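Prophenoloxidase b (Marsupenaeus japonicus, PDB 3WKY) is a type 3 copper protein of crustacean hemolymph, the proenzyme of a phenoloxidase that probably hydroxylates monophenols and oxidises o-diphenols at its dicopper centre. Local coordinates at residues I159-W170 against D469-S477. Numbering follows the deposited sequence. Where two conformers were deposited one is given.
Sequences IINNQTEVVVEW and DNITVHIKS. With NAG (2-acetamido-2-deoxy-beta-D-glucopyranose), chain H; NAG (2-acetamido-2-deoxy-beta-D-glucopyranose), chain C; EDO (1,2-ethanediol), chain L.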
ATOM      1  N   ILE A 159      -9.695  53.106  25.711  1.00 38.48           N
ATOM      2  CA  ILE A 159      -8.796  54.009  26.416  1.00 49.12           C
ATOM      3  C   ILE A 159      -8.838  55.402  25.785  1.00 58.04           C
ATOM      4  O   ILE A 159      -8.886  56.416  26.485  1.00 60.57           O
ATOM      5  CB  ILE A 159      -7.353  53.461  26.408  1.00 43.45           C
ATOM      6  CG1 ILE A 159      -7.257  52.192  27.265  1.00 42.78           C
ATOM      7  CG2 ILE A 159      -6.365  54.511  26.895  1.00 45.24           C
ATOM      8  CD1 ILE A 159      -5.905  51.486  27.179  1.00 31.72           C
ATOM      9  N   ILE A 160      -8.840  55.438  24.458  1.00 50.55           N
ATOM     10  CA  ILE A 160      -8.904  56.688  23.711  1.00 56.21           C
ATOM     11  C   ILE A 160     -10.207  57.446  23.975  1.00 57.94           C
ATOM     12  O   ILE A 160     -10.199  58.666  24.144  1.00 64.35           O
ATOM     13  CB  ILE A 160      -8.709  56.432  22.196  1.00 54.78           C
ATOM     14  CG1 ILE A 160      -7.221  56.228  21.889  1.00 48.29           C
ATOM     15  CG2 ILE A 160      -9.283  57.570  21.365  1.00 57.27           C
ATOM     16  CD1 ILE A 160      -6.944  55.576  20.549  1.00 58.02           C
ATOM     17  N   ASN A 161     -11.320  56.720  24.031  1.00 53.19           N
ATOM     18  CA  ASN A 161     -12.620  57.341  24.269  1.00 58.03           C
ATOM     19  C   ASN A 161     -13.040  57.328  25.738  1.00 46.24           C
ATOM     20  O   ASN A 161     -14.231  57.392  26.051  1.00 54.13           O
ATOM     21  CB  ASN A 161     -13.694  56.705  23.382  1.00 57.78           C
ATOM     22  CG  ASN A 161     -13.443  56.947  21.902  1.00 70.58           C
ATOM     23  OD1 ASN A 161     -13.919  57.930  21.331  1.00 75.02           O
ATOM     24  ND2 ASN A 161     -12.681  56.054  21.277  1.00 69.89           N
ATOM     25  N   ASN A 162     -12.051  57.256  26.626  1.00 48.43           N
ATOM     26  CA  ASN A 162     -12.271  57.327  28.071  1.00 56.34           C
ATOM     27  C   ASN A 162     -13.277  56.315  28.614  1.00 60.79           C
ATOM     28  O   ASN A 162     -14.077  56.628  29.497  1.00 56.55           O
ATOM     29  CB  ASN A 162     -12.657  58.749  28.484  1.00 61.33           C
ATOM     30  CG  ASN A 162     -11.508  59.728  28.330  1.00 68.72           C
ATOM     31  OD1 ASN A 162     -10.408  59.491  28.833  1.00 74.20           O
ATOM     32  ND2 ASN A 162     -11.753  60.828  27.624  1.00 71.98           N
ATOM     33  N   GLN A 163     -13.222  55.101  28.075  1.00 52.72           N
ATOM     34  CA  GLN A 163     -14.077  54.011  28.515  1.00 52.96           C
ATOM     35  C   GLN A 163     -13.210  53.042  29.313  1.00 45.74           C
ATOM     36  O   GLN A 163     -12.153  52.623  28.842  1.00 48.28           O
ATOM     37  CB  GLN A 163     -14.683  53.322  27.295  1.00 53.15           C
ATOM     38  CG  GLN A 163     -15.840  52.390  27.582  1.00 54.61           C
ATOM     39  CD  GLN A 163     -16.441  51.839  26.301  1.00 68.87           C
ATOM     40  OE1 GLN A 163     -16.400  52.489  25.255  1.00 68.54           O
ATOM     41  NE2 GLN A 163     -16.989  50.629  26.372  1.00 69.51           N
ATOM     42  N   THR A 164     -13.637  52.704  30.526  1.00 37.49           N
ATOM     43  CA  THR A 164     -12.790  51.925  31.426  1.00 46.52           C
ATOM     44  C   THR A 164     -13.079  50.423  31.396  1.00 45.88           C
ATOM     45  O   THR A 164     -12.328  49.629  31.968  1.00 41.68           O
ATOM     46  CB  THR A 164     -12.900  52.426  32.873  1.00 47.26           C
ATOM     47  OG1 THR A 164     -14.261  52.326  33.307  1.00 48.64           O
ATOM     48  CG2 THR A 164     -12.450  53.873  32.972  1.00 44.80           C
ATOM     49  N   GLU A 165     -14.170  50.036  30.743  1.00 45.61           N
ATOM     50  CA  GLU A 165     -14.522  48.625  30.630  1.00 45.01           C
ATOM     51  C   GLU A 165     -14.871  48.244  29.201  1.00 48.62           C
ATOM     52  O   GLU A 165     -15.508  49.012  28.476  1.00 45.78           O
ATOM     53  CB  GLU A 165     -15.699  48.277  31.546  1.00 38.77           C
ATOM     54  CG  GLU A 165     -15.414  48.425  33.026  1.00 44.72           C
ATOM     55  CD  GLU A 165     -16.571  47.953  33.887  1.00 58.06           C
ATOM     56  OE1 GLU A 165     -16.816  46.729  33.939  1.00 50.01           O
ATOM     57  OE2 GLU A 165     -17.237  48.810  34.502  1.00 66.95           O
ATOM     58  N   VAL A 166     -14.446  47.054  28.798  1.00 38.65           N
ATOM     59  CA  VAL A 166     -14.872  46.493  27.527  1.00 39.81           C
ATOM     60  C   VAL A 166     -15.210  45.018  27.739  1.00 41.72           C
ATOM     61  O   VAL A 166     -14.660  44.368  28.629  1.00 37.71           O
ATOM     62  CB  VAL A 166     -13.797  46.674  26.431  1.00 46.30           C
ATOM     63  CG1 VAL A 166     -12.543  45.902  26.776  1.00 42.39           C
ATOM     64  CG2 VAL A 166     -14.326  46.240  25.084  1.00 49.68           C
ATOM     65  N   VAL A 167     -16.146  44.504  26.952  1.00 49.67           N
ATOM     66  CA  VAL A 167     -16.486  43.089  26.999  1.00 41.79           C
ATOM     67  C   VAL A 167     -16.330  42.529  25.598  1.00 45.65           C
ATOM     68  O   VAL A 167     -16.794  43.133  24.630  1.00 52.31           O
ATOM     69  CB  VAL A 167     -17.925  42.866  27.492  1.00 46.08           C
ATOM     70  CG1 VAL A 167     -18.256  41.379  27.517  1.00 49.39           C
ATOM     71  CG2 VAL A 167     -18.117  43.466  28.876  1.00 43.32           C
ATOM     72  N   VAL A 168     -15.644  41.398  25.479  1.00 36.98           N
ATOM     73  CA  VAL A 168     -15.578  40.704  24.199  1.00 37.44           C
ATOM     74  C   VAL A 168     -16.123  39.286  24.376  1.00 39.34           C
ATOM     75  O   VAL A 168     -16.017  38.713  25.463  1.00 35.47           O
ATOM     76  CB  VAL A 168     -14.144  40.703  23.610  1.00 37.74           C
ATOM     77  CG1 VAL A 168     -13.236  39.747  24.366  1.00 35.41           C
ATOM     78  CG2 VAL A 168     -14.177  40.360  22.140  1.00 44.92           C
ATOM     79  N   GLU A 169     -16.729  38.733  23.327  1.00 48.97           N
ATOM     80  CA  GLU A 169     -17.278  37.381  23.403  1.00 40.22           C
ATOM     81  C   GLU A 169     -17.084  36.571  22.123  1.00 51.21           C
ATOM     82  O   GLU A 169     -16.780  37.127  21.068  1.00 48.93           O
ATOM     83  CB  GLU A 169     -18.752  37.417  23.803  1.00 50.62           C
ATOM     84  CG  GLU A 169     -19.718  37.768  22.693  1.00 61.28           C
ATOM     85  CD  GLU A 169     -21.164  37.577  23.123  1.00 70.87           C
ATOM     86  OE1 GLU A 169     -21.914  38.577  23.150  1.00 78.07           O
ATOM     87  OE2 GLU A 169     -21.547  36.427  23.438  1.00 69.79           O
ATOM     88  N   TRP A 170     -17.251  35.253  22.226  1.00 43.89           N
ATOM     89  CA  TRP A 170     -17.132  34.389  21.055  0.58 45.55           C
ATOM     90  C   TRP A 170     -18.038  33.173  21.131  1.00 51.35           C
ATOM     91  O   TRP A 170     -18.690  32.932  22.150  1.00 47.16           O
ATOM     92  CB  TRP A 170     -15.683  33.963  20.816  0.58 44.61           C
ATOM     93  CG  TRP A 170     -15.271  32.659  21.429  0.58 36.24           C
ATOM     94  CD1 TRP A 170     -15.285  31.433  20.833  0.58 35.59           C
ATOM     95  CD2 TRP A 170     -14.742  32.461  22.744  0.58 34.73           C
ATOM     96  NE1 TRP A 170     -14.812  30.479  21.702  0.58 34.54           N
ATOM     97  CE2 TRP A 170     -14.469  31.086  22.881  0.58 30.98           C
ATOM     98  CE3 TRP A 170     -14.477  33.313  23.819  0.58 36.59           C
ATOM     99  CZ2 TRP A 170     -13.949  30.543  24.056  0.58 32.34           C
ATOM    100  CZ3 TRP A 170     -13.959  32.774  24.981  0.58 35.79           C
ATOM    101  CH2 TRP A 170     -13.701  31.402  25.090  0.58 30.40           C
ATOM    102  N   ASP A 469      -3.340  54.373  32.349  1.00 43.79           N
ATOM    103  CA  ASP A 469      -4.596  53.939  31.747  1.00 40.35           C
ATOM    104  C   ASP A 469      -5.390  53.066  32.706  1.00 33.81           C
ATOM    105  O   ASP A 469      -4.824  52.251  33.436  1.00 43.34           O
ATOM    106  CB  ASP A 469      -4.347  53.167  30.453  1.00 38.24           C
ATOM    107  CG  ASP A 469      -3.674  54.006  29.398  1.00 51.26           C
ATOM    108  OD1 ASP A 469      -3.771  55.250  29.479  1.00 54.09           O
ATOM    109  OD2 ASP A 469      -3.049  53.422  28.485  1.00 46.63           O
ATOM    110  N   ASN A 470      -6.703  53.251  32.693  1.00 36.76           N
ATOM    111  CA  ASN A 470      -7.614  52.487  33.526  1.00 35.90           C
ATOM    112  C   ASN A 470      -8.511  51.669  32.605  1.00 42.27           C
ATOM    113  O   ASN A 470      -9.495  52.181  32.060  1.00 44.14           O
ATOM    114  CB  ASN A 470      -8.439  53.451  34.383  1.00 40.67           C
ATOM    115  CG  ASN A 470      -9.466  52.752  35.250  1.00 51.26           C
ATOM    116  OD1 ASN A 470      -9.312  51.583  35.607  1.00 49.76           O
ATOM    117  ND2 ASN A 470     -10.525  53.483  35.600  1.00 56.61           N
ATOM    118  N   ILE A 471      -8.157  50.401  32.406  1.00 39.71           N
ATOM    119  CA  ILE A 471      -8.884  49.561  31.461  1.00 35.61           C
ATOM    120  C   ILE A 471      -9.054  48.134  31.986  1.00 37.32           C
ATOM    121  O   ILE A 471      -8.117  47.540  32.527  1.00 36.47           O
ATOM    122  CB  ILE A 471      -8.200  49.565  30.068  1.00 38.64           C
ATOM    123  CG1 ILE A 471      -8.997  48.731  29.062  1.00 36.78           C
ATOM    124  CG2 ILE A 471      -6.766  49.071  30.166  1.00 37.98           C
ATOM    125  CD1 ILE A 471     -10.431  49.197  28.870  1.00 42.67           C
ATOM    126  N   THR A 472     -10.273  47.619  31.865  1.00 37.69           N
ATOM    127  CA  THR A 472     -10.588  46.243  32.242  0.89 34.79           C
ATOM    128  C   THR A 472     -11.239  45.544  31.058  1.00 38.11           C
ATOM    129  O   THR A 472     -12.171  46.081  30.455  1.00 38.52           O
ATOM    130  CB  THR A 472     -11.560  46.189  33.439  0.89 40.98           C
ATOM    131  OG1 THR A 472     -10.905  46.676  34.616  0.89 37.37           O
ATOM    132  CG2 THR A 472     -12.038  44.755  33.690  0.89 36.74           C
ATOM    133  N   VAL A 473     -10.753  44.350  30.730  1.00 32.65           N
ATOM    134  CA  VAL A 473     -11.326  43.597  29.627  1.00 27.17           C
ATOM    135  C   VAL A 473     -12.040  42.381  30.180  1.00 28.80           C
ATOM    136  O   VAL A 473     -11.419  41.502  30.788  1.00 29.70           O
ATOM    137  CB  VAL A 473     -10.254  43.162  28.612  1.00 31.05           C
ATOM    138  CG1 VAL A 473     -10.869  42.274  27.542  1.00 30.47           C
ATOM    139  CG2 VAL A 473      -9.606  44.386  27.976  1.00 35.06           C
ATOM    140  N   HIS A 474     -13.353  42.352  29.990  1.00 31.06           N
ATOM    141  CA  HIS A 474     -14.154  41.208  30.391  1.00 32.09           C
ATOM    142  C   HIS A 474     -14.276  40.274  29.196  1.00 31.96           C
ATOM    143  O   HIS A 474     -14.379  40.733  28.051  1.00 32.65           O
ATOM    144  CB  HIS A 474     -15.540  41.658  30.855  1.00 38.40           C
ATOM    145  CG  HIS A 474     -15.514  42.525  32.076  1.00 41.66           C
ATOM    146  ND1 HIS A 474     -15.263  42.024  33.336  1.00 41.28           N
ATOM    147  CD2 HIS A 474     -15.713  43.856  32.231  1.00 43.50           C
ATOM    148  CE1 HIS A 474     -15.302  43.012  34.215  1.00 46.73           C
ATOM    149  NE2 HIS A 474     -15.574  44.132  33.571  1.00 45.14           N
ATOM    150  N   ILE A 475     -14.252  38.968  29.459  1.00 29.28           N
ATOM    151  CA  ILE A 475     -14.399  37.984  28.391  1.00 31.41           C
ATOM    152  C   ILE A 475     -15.598  37.098  28.676  1.00 29.48           C
ATOM    153  O   ILE A 475     -15.683  36.472  29.737  1.00 25.71           O
ATOM    154  CB  ILE A 475     -13.137  37.124  28.220  1.00 29.98           C
ATOM    155  CG1 ILE A 475     -11.949  38.012  27.835  1.00 28.58           C
ATOM    156  CG2 ILE A 475     -13.371  36.039  27.158  1.00 29.04           C
ATOM    157  CD1 ILE A 475     -10.614  37.288  27.788  1.00 29.22           C
ATOM    158  N   LYS A 476     -16.515  37.046  27.716  1.00 32.25           N
ATOM    159  CA  LYS A 476     -17.779  36.352  27.894  1.00 34.73           C
ATOM    160  C   LYS A 476     -17.890  35.207  26.899  1.00 33.98           C
ATOM    161  O   LYS A 476     -17.498  35.341  25.742  1.00 36.88           O
ATOM    162  CB  LYS A 476     -18.930  37.337  27.701  1.00 35.50           C
ATOM    163  CG  LYS A 476     -20.312  36.702  27.634  1.00 43.76           C
ATOM    164  CD  LYS A 476     -21.392  37.771  27.514  1.00 44.48           C
ATOM    165  CE  LYS A 476     -22.677  37.181  26.970  1.00 46.49           C
ATOM    166  NZ  LYS A 476     -23.817  38.124  27.118  1.00 66.98           N
ATOM    167  N   SER A 477     -18.405  34.071  27.351  1.00 31.11           N
ATOM    168  CA  SER A 477     -18.589  32.931  26.464  1.00 33.00           C
ATOM    169  C   SER A 477     -19.632  31.992  27.044  1.00 35.76           C
ATOM    170  O   SER A 477     -20.051  32.147  28.194  1.00 33.02           O
ATOM    171  CB  SER A 477     -17.267  32.191  26.241  1.00 29.45           C
ATOM    172  OG  SER A 477     -16.720  31.743  27.471  1.00 35.26           O
TER
HETATM  173  C1  NAG H 706     -11.274  52.901  36.685  1.00 57.52           C
HETATM  174  C2  NAG H 706     -11.358  53.678  38.009  1.00 70.61           C
HETATM  175  C3  NAG H 706     -12.517  53.299  38.944  1.00 67.18           C
HETATM  176  C4  NAG H 706     -13.734  52.752  38.211  1.00 71.19           C
HETATM  177  C5  NAG H 706     -13.247  51.732  37.194  1.00 69.73           C
HETATM  178  C6  NAG H 706     -14.376  50.933  36.551  1.00 65.94           C
HETATM  179  C7  NAG H 706      -9.178  54.421  38.812  1.00 75.77           C
HETATM  180  C8  NAG H 706      -7.993  54.113  39.681  1.00 64.38           C
HETATM  181  N2  NAG H 706     -10.113  53.477  38.733  1.00 76.11           N
HETATM  182  O3  NAG H 706     -12.900  54.434  39.689  1.00 78.29           O
HETATM  183  O4  NAG H 706     -14.621  52.149  39.130  1.00 72.63           O
HETATM  184  O5  NAG H 706     -12.530  52.450  36.218  1.00 67.96           O
HETATM  185  O6  NAG H 706     -14.781  51.540  35.346  1.00 67.66           O
HETATM  186  O7  NAG H 706      -9.253  55.494  38.214  1.00 80.70           O
HETATM  187  C1  NAG C   1     -10.329  43.457  36.803  1.00 34.66           C
HETATM  188  C2  NAG C   1     -10.832  44.499  37.808  1.00 39.03           C
HETATM  189  C3  NAG C   1      -9.713  45.450  38.189  1.00 46.00           C
HETATM  190  C4  NAG C   1      -8.500  44.695  38.721  1.00 44.43           C
HETATM  191  C5  NAG C   1      -8.137  43.433  37.929  1.00 39.67           C
HETATM  192  C6  NAG C   1      -7.515  42.435  38.904  1.00 36.19           C
HETATM  193  C7  NAG C   1     -13.177  45.231  37.689  1.00 43.56           C
HETATM  194  C8  NAG C   1     -14.184  45.982  36.869  1.00 47.21           C
HETATM  195  N2  NAG C   1     -11.920  45.277  37.249  1.00 34.88           N
HETATM  196  O3  NAG C   1     -10.194  46.345  39.171  1.00 46.73           O
HETATM  197  O4  NAG C   1      -7.390  45.568  38.702  1.00 43.06           O
HETATM  198  O5  NAG C   1      -9.227  42.749  37.332  1.00 32.98           O
HETATM  199  O6  NAG C   1      -6.119  42.366  38.755  1.00 51.45           O
HETATM  200  O7  NAG C   1     -13.522  44.616  38.697  1.00 47.41           O
HETATM  201  C1  EDO L 710      -4.543  44.806  33.144  1.00 38.09           C
HETATM  202  O1  EDO L 710      -5.549  45.334  32.252  1.00 41.08           O
HETATM  203  C2  EDO L 710      -4.550  45.464  34.522  1.00 53.22           C
HETATM  204  O2  EDO L 710      -4.004  46.785  34.422  1.00 51.01           O
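V166 and V168 rest beside V473 and I475 on the helix-facing side of a two-stranded parallel ladder that joins strand 165-169 to strand 472-481. Five backbone hydrogen bonds hold the ladder, running from T472 N to T164 O at one end to K476 N and V168 O at the other. The closest apolar side-chain contact is V166 CG1 to V473 CG2, 3.5 Å, the two side chains pointing the same way; rotated between its own N and carbonyl carbon (chi1 64°), CG1 is carried toward the partner strand. Farther along, in one of the two W170 conformers, S477 CB sits over one face of the six-membered ring, a CH-pi contact 3.8 Å from its centroid, while I475 CG2 meets the ring edge.

The other side is looser and more polar. E165 OE1 accepts a bent hydrogen bond from H474 NE2 (2.9 Å) on its anti lone pair, the carboxylate and imidazole planes turned 61° apart. A leucine in place of H474 would probably leave E165 without this donor and its carboxylate freer to turn. E169 and K476 stay beyond salt-bridge range, E169 OE1 to K476 NZ 4.4 Å. At the start of the ladder, the N-linked sugar on N470 ND2 lies beside T164.

Strand 165-169, at one edge of the chain's mixed sheet, thus ties the copper-containing region to the Ig-like one: helix 145-160 packs under V166 and V168, and strand 445-456 pairs antiparallel with the far edge of strand 472-481.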